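Local structure of trichothecene 3-O-acetyltransferase (Gibberella zeae, 2RKV) at residues E51-P54 with W55-G58; L141-K145 with G146-L150; D263-S266 with A267-K271. The protein acetylates the 3-hydroxyl of trichothecene mycotoxins, with acetyl-coenzyme A as the acetyl donor. One frame throughout, in Å; residues are numbered along the deposited sequence.

In the fold
The three contacts are local, and each illustrates how one kind of backbone ordering sets up its side chains. Interaction 1 is a short 3-10 helix, interaction 2 the end of a beta hairpin, interaction 3 part of an alpha helix. Interactions 1 and 2 are linked through helix 35-52: interaction 1 spans the helix's C-terminal end and the turn after it, while side chains of that helix cover one face of the hairpin in interaction 2. Both are largely buried yet have an exposed residue, Pro54 or Lys145. Interaction 3, wholly buried, lies across the chain's centre from interaction 1, their centres about 39 Å apart, and beside bound coenzyme A. Indole packing marks the first, a shared carbonyl the second, and carboxylate-arginine pairing the third.

Interaction 1: E51-P54 with W55-G58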
loop_
_atom_site.group_PDB
_atom_site.type_symbol
_atom_site.label_atom_id
_atom_site.label_comp_id
_atom_site.label_asym_id
_atom_site.label_seq_id
_atom_site.Cartn_x
_atom_site.Cartn_y
_atom_site.Cartn_z
ATOM N N GLU A 51 -3.374 -11.756 23.151
ATOM C CA GLU A 51 -2.988 -12.855 24.025
ATOM C C GLU A 51 -2.213 -13.908 23.239
ATOM O O GLU A 51 -1.189 -14.413 23.715
ATOM C CB GLU A 51 -4.218 -13.451 24.718
ATOM C CG GLU A 51 -4.804 -12.512 25.761
ATOM C CD GLU A 51 -6.160 -12.951 26.281
ATOM O OE1 GLU A 51 -6.878 -13.692 25.570
ATOM O OE2 GLU A 51 -6.514 -12.533 27.404
ATOM N N ALA A 52 -2.682 -14.200 22.023
ATOM C CA ALA A 52 -2.037 -15.176 21.143
ATOM C C ALA A 52 -0.689 -14.691 20.586
ATOM O O ALA A 52 0.280 -15.453 20.538
ATOM C CB ALA A 52 -2.981 -15.561 20.006
ATOM N N VAL A 53 -0.646 -13.428 20.156
ATOM C CA VAL A 53 0.538 -12.829 19.533
ATOM C C VAL A 53 0.769 -11.454 20.155
ATOM O O VAL A 53 0.352 -10.426 19.601
ATOM C CB VAL A 53 0.376 -12.734 17.989
ATOM C CG1 VAL A 53 1.656 -12.224 17.329
ATOM C CG2 VAL A 53 -0.011 -14.108 17.405
ATOM N N PRO A 54 1.393 -11.427 21.350
ATOM C CA PRO A 54 1.579 -10.182 22.102
ATOM C C PRO A 54 2.168 -9.001 21.315
ATOM O O PRO A 54 1.774 -7.855 21.567
ATOM C CB PRO A 54 2.478 -10.609 23.267
ATOM C CG PRO A 54 2.057 -12.051 23.508
ATOM C CD PRO A 54 1.882 -12.597 22.107
ATOM N N TRP A 55 3.062 -9.257 20.357
ATOM C CA TRP A 55 3.739 -8.140 19.695
ATOM C C TRP A 55 2.814 -7.239 18.879
ATOM O O TRP A 55 3.167 -6.088 18.614
ATOM C CB TRP A 55 4.969 -8.582 18.884
ATOM C CG TRP A 55 4.681 -9.450 17.689
ATOM C CD1 TRP A 55 4.894 -10.801 17.577
ATOM C CD2 TRP A 55 4.181 -9.016 16.413
ATOM N NE1 TRP A 55 4.541 -11.235 16.314
ATOM C CE2 TRP A 55 4.092 -10.163 15.585
ATOM C CE3 TRP A 55 3.785 -7.771 15.893
ATOM C CZ2 TRP A 55 3.623 -10.101 14.262
ATOM C CZ3 TRP A 55 3.318 -7.709 14.577
ATOM C CH2 TRP A 55 3.238 -8.872 13.780
ATOM N N VAL A 56 1.633 -7.736 18.499
ATOM C CA VAL A 56 0.705 -6.894 17.716
ATOM C C VAL A 56 0.252 -5.648 18.507
ATOM O O VAL A 56 -0.157 -4.651 17.919
ATOM C CB VAL A 56 -0.533 -7.673 17.157
ATOM C CG1 VAL A 56 -0.081 -8.845 16.277
ATOM C CG2 VAL A 56 -1.465 -8.156 18.289
ATOM N N ALA A 57 0.327 -5.725 19.835
ATOM C CA ALA A 57 -0.028 -4.602 20.711
ATOM C C ALA A 57 1.166 -3.688 21.012
ATOM O O ALA A 57 1.056 -2.759 21.815
ATOM C CB ALA A 57 -0.648 -5.127 22.023
ATOM N N GLY A 58 2.296 -3.951 20.357
ATOM C CA GLY A 58 3.535 -3.234 20.632
ATOM C C GLY A 58 3.667 -1.923 19.874
ATOM O O GLY A 58 2.714 -1.456 19.240
#
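A short 3-10 helix that follows the C-terminal end of helix 35-52 brings Val53 against Trp55 and Val56. Val53 is the first residue to depart from helical backbone angles, and its carbonyl starts the new turn: Val56 N donates to Val53 O at 3.2 Å, and one residue on Ala57 N donates to Pro54 O at 3.1 Å. Gly58 N then bonds to Trp55 O at 2.9 Å, which completes three successive i to i+3 links.

The side chains of Val53 and Trp55 lie next to each other and point the same way. With CG1 anti to the backbone N (chi1 -175°), Val53 sets this methyl over one face of the indole, 3.6 Å from the centroid of the five-membered ring, in a CH-pi contact displaced toward the nitrogen. The approach is tight, for Val53 CG1 comes within 3.2 Å of Trp55 NE1. That N-H is spent elsewhere, on Met188 O, which helps to fix the ring's rotation, and Arg192 adds a cation-pi contact. Val56 CG1 lies over the same indole face, offset toward the rim, and meets Val53 CG1 at 3.9 Å, while the other methyl, Val56 CG2, lies 3.2 Å from Val53 O. The whole is a short 3-10 helix, beginning at Pro54, that carries the chain from helix 35-52 into strand 59-63.

Interaction 2: L141-K145 with G146-L150; sequences LNFIK and GGLIL
Asn142 and Ile149 are paired across the hairpin, with Asn142 CG anti to its carbonyl carbon (chi1 -56°), and the amide is rotated about the next bond (chi2 -83°) until ND2 reaches Ile149 O at 3.0 Å. The same oxygen accepts from Asn142 N at 2.9 Å, so one residue grips one carbonyl twice, the two donors arriving from opposite faces of its plane. Ile149 N returns a 2.9 Å bond to Asn142 O. The amide is anchored beyond the hairpin as well: ND2 also donates to Ile116 O, and OD1 accepts from Gln140 NE2. These bonds together should hold it in one orientation.

Nearer the bend, Ile144 and Gly147 form the second hydrogen-bonded pair, and Gly147 N to Ile144 O, at 2.9 Å, closes a type II turn whose positive phi falls on Gly146. On the face of Asn142, Ile144 CG2 meets Ile149 CD1 at 4.0 Å, and strand 20-28 packs against both isoleucines. The face of Leu141 and Phe143 is covered by helix 35-52. There Leu148 CD1 fits between its neighbours, 4.1 Å from Leu141 CD2 and equally far from Phe143 CD1, which it approaches at the ring edge. Leu141 CD2 also touches Leu150 CD1 at 3.8 Å. Tyr35 of the helix stacks on the Phe143 ring and bonds to Gly147 O. This is a beta hairpin with a two-residue loop, closed by a type II turn and joining adjacent strands of a mixed sheet.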
loop_
_atom_site.group_PDB
_atom_site.type_symbol
_atom_site.label_atom_id
_atom_site.label_comp_id
_atom_site.label_asym_id
_atom_site.label_seq_id
_atom_site.Cartn_x
_atom_site.Cartn_y
_atom_site.Cartn_z
ATOM N N LEU A 141 -13.220 2.372 14.599
ATOM C CA LEU A 141 -14.573 1.975 14.224
ATOM C C LEU A 141 -15.392 3.248 14.129
ATOM O O LEU A 141 -15.548 3.941 15.123
ATOM C CB LEU A 141 -15.198 1.064 15.288
ATOM C CG LEU A 141 -14.615 -0.346 15.411
ATOM C CD1 LEU A 141 -15.173 -1.070 16.648
ATOM C CD2 LEU A 141 -14.874 -1.158 14.150
ATOM N N ASN A 142 -15.906 3.538 12.937
ATOM C CA ASN A 142 -16.698 4.745 12.702
ATOM C C ASN A 142 -18.144 4.363 12.441
ATOM O O ASN A 142 -18.430 3.673 11.457
ATOM C CB ASN A 142 -16.160 5.510 11.488
ATOM C CG ASN A 142 -14.693 5.853 11.613
ATOM O OD1 ASN A 142 -14.326 6.845 12.250
ATOM N ND2 ASN A 142 -13.833 5.034 10.992
ATOM N N PHE A 143 -19.060 4.793 13.310
ATOM C CA PHE A 143 -20.482 4.603 13.034
ATOM C C PHE A 143 -20.935 5.697 12.077
ATOM O O PHE A 143 -20.768 6.877 12.370
ATOM C CB PHE A 143 -21.369 4.710 14.290
ATOM C CG PHE A 143 -20.898 3.915 15.478
ATOM C CD1 PHE A 143 -20.074 2.795 15.356
ATOM C CD2 PHE A 143 -21.327 4.290 16.738
ATOM C CE1 PHE A 143 -19.677 2.078 16.480
ATOM C CE2 PHE A 143 -20.943 3.582 17.867
ATOM C CZ PHE A 143 -20.106 2.478 17.739
ATOM N N ILE A 144 -21.500 5.317 10.937
ATOM C CA ILE A 144 -22.107 6.302 10.044
ATOM C C ILE A 144 -23.574 5.934 9.830
ATOM O O ILE A 144 -24.000 4.809 10.142
ATOM C CB ILE A 144 -21.363 6.399 8.684
ATOM C CG1 ILE A 144 -21.565 5.108 7.869
ATOM C CG2 ILE A 144 -19.875 6.745 8.907
ATOM C CD1 ILE A 144 -21.078 5.202 6.410
ATOM N N LYS A 145 -24.361 6.876 9.320
ATOM C CA LYS A 145 -25.763 6.584 9.080
ATOM C C LYS A 145 -25.858 5.348 8.188
ATOM O O LYS A 145 -25.340 5.342 7.063
ATOM C CB LYS A 145 -26.479 7.775 8.448
ATOM C CG LYS A 145 -27.955 7.509 8.196
ATOM C CD LYS A 145 -28.653 8.733 7.626
ATOM C CE LYS A 145 -30.118 8.422 7.345
ATOM N NZ LYS A 145 -30.851 9.625 6.845
ATOM N N GLY A 146 -26.476 4.299 8.723
ATOM C CA GLY A 146 -26.704 3.061 7.992
ATOM C C GLY A 146 -25.478 2.189 7.774
ATOM O O GLY A 146 -25.521 1.235 6.987
ATOM N N GLY A 147 -24.386 2.480 8.478
ATOM C CA GLY A 147 -23.148 1.761 8.190
ATOM C C GLY A 147 -22.064 1.784 9.244
ATOM O O GLY A 147 -22.225 2.347 10.338
ATOM N N LEU A 148 -20.954 1.145 8.900
ATOM C CA LEU A 148 -19.775 1.105 9.747
ATOM C C LEU A 148 -18.562 1.214 8.839
ATOM O O LEU A 148 -18.496 0.524 7.814
ATOM C CB LEU A 148 -19.725 -0.225 10.510
ATOM C CG LEU A 148 -18.459 -0.543 11.307
ATOM C CD1 LEU A 148 -18.452 0.241 12.610
ATOM C CD2 LEU A 148 -18.356 -2.049 11.571
ATOM N N ILE A 149 -17.618 2.079 9.194
ATOM C CA ILE A 149 -16.326 2.105 8.506
ATOM C C ILE A 149 -15.259 1.656 9.483
ATOM O O ILE A 149 -15.045 2.298 10.514
ATOM C CB ILE A 149 -15.970 3.514 7.942
ATOM C CG1 ILE A 149 -17.011 3.960 6.915
ATOM C CG2 ILE A 149 -14.546 3.511 7.337
ATOM C CD1 ILE A 149 -16.898 5.430 6.540
ATOM N N LEU A 150 -14.605 0.545 9.152
ATOM C CA LEU A 150 -13.485 0.054 9.936
ATOM C C LEU A 150 -12.206 0.495 9.249
ATOM O O LEU A 150 -11.998 0.178 8.082
ATOM C CB LEU A 150 -13.517 -1.476 10.028
ATOM C CG LEU A 150 -12.232 -2.152 10.540
ATOM C CD1 LEU A 150 -11.864 -1.684 11.952
ATOM C CD2 LEU A 150 -12.346 -3.665 10.488
#

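Interaction 3: D263-S266 with A267-K271; sequences DALS and AFIWK
Ala267 N donates to Asp263 O at 2.8 Å and Phe268 N to Ala264 O at 2.9 Å, the first two of four consecutive i to i+4 bonds; Ile269 to Leu265 and Trp270 to Ser266 continue the series. The charged end of Asp263 is held from outside: OD2 pairs with Arg335 and OD1 with Arg291, two arginines that also line the coenzyme A pocket. With the ligand about 4 Å from its side chain, this carboxylate probably helps to position both guanidinium groups and to offset their charge. Ser266 turns OG back along the helix to Asp262 O, with OG anti to the carbonyl carbon (chi1 -60°).

Packing links residues three and four apart. Leu265 and Ile269 meet obliquely, Leu265 CG lying 4.0 Å from Ile269 CD1, and Ile269 CG1 rests 3.4 Å from Leu265 O. Leu265 CD1 approaches Phe268 CD2 more loosely, at 4.3 Å. Around this ridge, Phe414 of strand 411-414 touches Leu265, Ser266 and Ile269, while Leu244 of helix 238-249 touches Leu265 and Phe268. On another side Ala267 and Trp270 contact helix 327-335, and Trp270 NE1 bonds to Thr287 OG1. The arrangement is that of a buried alpha helix packed against a mixed sheet and flanked by helices 238-249 and 327-335, with its N-terminal part at the coenzyme A site.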
loop_
_atom_site.group_PDB
_atom_site.type_symbol
_atom_site.label_atom_id
_atom_site.label_comp_id
_atom_site.label_asym_id
_atom_site.label_seq_id
_atom_site.Cartn_x
_atom_site.Cartn_y
_atom_site.Cartn_z
ATOM N N ASP A 263 -0.400 -6.155 -14.808
ATOM C CA ASP A 263 0.555 -5.577 -15.770
ATOM C C ASP A 263 -0.135 -4.634 -16.762
ATOM O O ASP A 263 0.340 -3.524 -17.036
ATOM C CB ASP A 263 1.201 -6.670 -16.622
ATOM C CG ASP A 263 2.189 -7.542 -15.862
ATOM O OD1 ASP A 263 2.625 -7.190 -14.740
ATOM O OD2 ASP A 263 2.516 -8.614 -16.411
ATOM N N ALA A 264 -1.250 -5.101 -17.316
ATOM C CA ALA A 264 -1.966 -4.375 -18.369
ATOM C C ALA A 264 -2.512 -3.040 -17.852
ATOM O O ALA A 264 -2.351 -2.000 -18.495
ATOM C CB ALA A 264 -3.075 -5.250 -18.957
ATOM N N LEU A 265 -3.140 -3.062 -16.677
ATOM C CA LEU A 265 -3.650 -1.821 -16.094
ATOM C C LEU A 265 -2.512 -0.876 -15.724
ATOM O O LEU A 265 -2.588 0.329 -15.961
ATOM C CB LEU A 265 -4.535 -2.091 -14.869
ATOM C CG LEU A 265 -5.157 -0.820 -14.264
ATOM C CD1 LEU A 265 -5.890 0.039 -15.307
ATOM C CD2 LEU A 265 -6.066 -1.125 -13.068
ATOM N N SER A 266 -1.456 -1.422 -15.125
ATOM C CA SER A 266 -0.286 -0.617 -14.788
ATOM C C SER A 266 0.270 0.072 -16.051
ATOM O O SER A 266 0.555 1.278 -16.035
ATOM C CB SER A 266 0.780 -1.472 -14.098
ATOM O OG SER A 266 0.270 -2.041 -12.890
ATOM N N ALA A 267 0.388 -0.694 -17.134
ATOM C CA ALA A 267 0.906 -0.174 -18.409
ATOM C C ALA A 267 -0.003 0.910 -18.993
ATOM O O ALA A 267 0.480 1.934 -19.503
ATOM C CB ALA A 267 1.073 -1.308 -19.407
ATOM N N PHE A 268 -1.312 0.674 -18.914
ATOM C CA PHE A 268 -2.317 1.593 -19.439
ATOM C C PHE A 268 -2.242 2.934 -18.709
ATOM O O PHE A 268 -2.383 4.002 -19.311
ATOM C CB PHE A 268 -3.711 0.964 -19.304
ATOM C CG PHE A 268 -4.826 1.826 -19.813
ATOM C CD1 PHE A 268 -5.010 2.019 -21.183
ATOM C CD2 PHE A 268 -5.710 2.437 -18.920
ATOM C CE1 PHE A 268 -6.059 2.820 -21.653
ATOM C CE2 PHE A 268 -6.761 3.235 -19.379
ATOM C CZ PHE A 268 -6.929 3.432 -20.751
ATOM N N ILE A 269 -2.002 2.874 -17.405
ATOM C CA ILE A 269 -1.872 4.093 -16.607
ATOM C C ILE A 269 -0.600 4.871 -16.960
ATOM O O ILE A 269 -0.651 6.099 -17.125
ATOM C CB ILE A 269 -1.986 3.789 -15.089
ATOM C CG1 ILE A 269 -3.431 3.398 -14.758
ATOM C CG2 ILE A 269 -1.580 4.999 -14.267
ATOM C CD1 ILE A 269 -3.605 2.760 -13.373
ATOM N N TRP A 270 0.524 4.162 -17.097
ATOM C CA TRP A 270 1.792 4.795 -17.474
ATOM C C TRP A 270 1.645 5.468 -18.836
ATOM O O TRP A 270 2.057 6.621 -19.020
ATOM C CB TRP A 270 2.924 3.765 -17.508
ATOM C CG TRP A 270 4.319 4.345 -17.560
ATOM C CD1 TRP A 270 4.697 5.653 -17.363
ATOM C CD2 TRP A 270 5.529 3.609 -17.770
ATOM N NE1 TRP A 270 6.071 5.767 -17.456
ATOM C CE2 TRP A 270 6.604 4.529 -17.707
ATOM C CE3 TRP A 270 5.810 2.254 -18.016
ATOM C CZ2 TRP A 270 7.943 4.135 -17.882
ATOM C CZ3 TRP A 270 7.137 1.865 -18.187
ATOM C CH2 TRP A 270 8.186 2.804 -18.123
ATOM N N LYS A 271 1.018 4.757 -19.767
ATOM C CA LYS A 271 0.798 5.274 -21.123
ATOM C C LYS A 271 -0.125 6.497 -21.114
ATOM O O LYS A 271 0.178 7.519 -21.754
ATOM C CB LYS A 271 0.232 4.167 -22.010
ATOM C CG LYS A 271 -0.002 4.576 -23.468
ATOM C CD LYS A 271 -0.484 3.392 -24.304
ATOM C CE LYS A 271 0.450 2.169 -24.213
ATOM N NZ LYS A 271 1.891 2.425 -24.530
#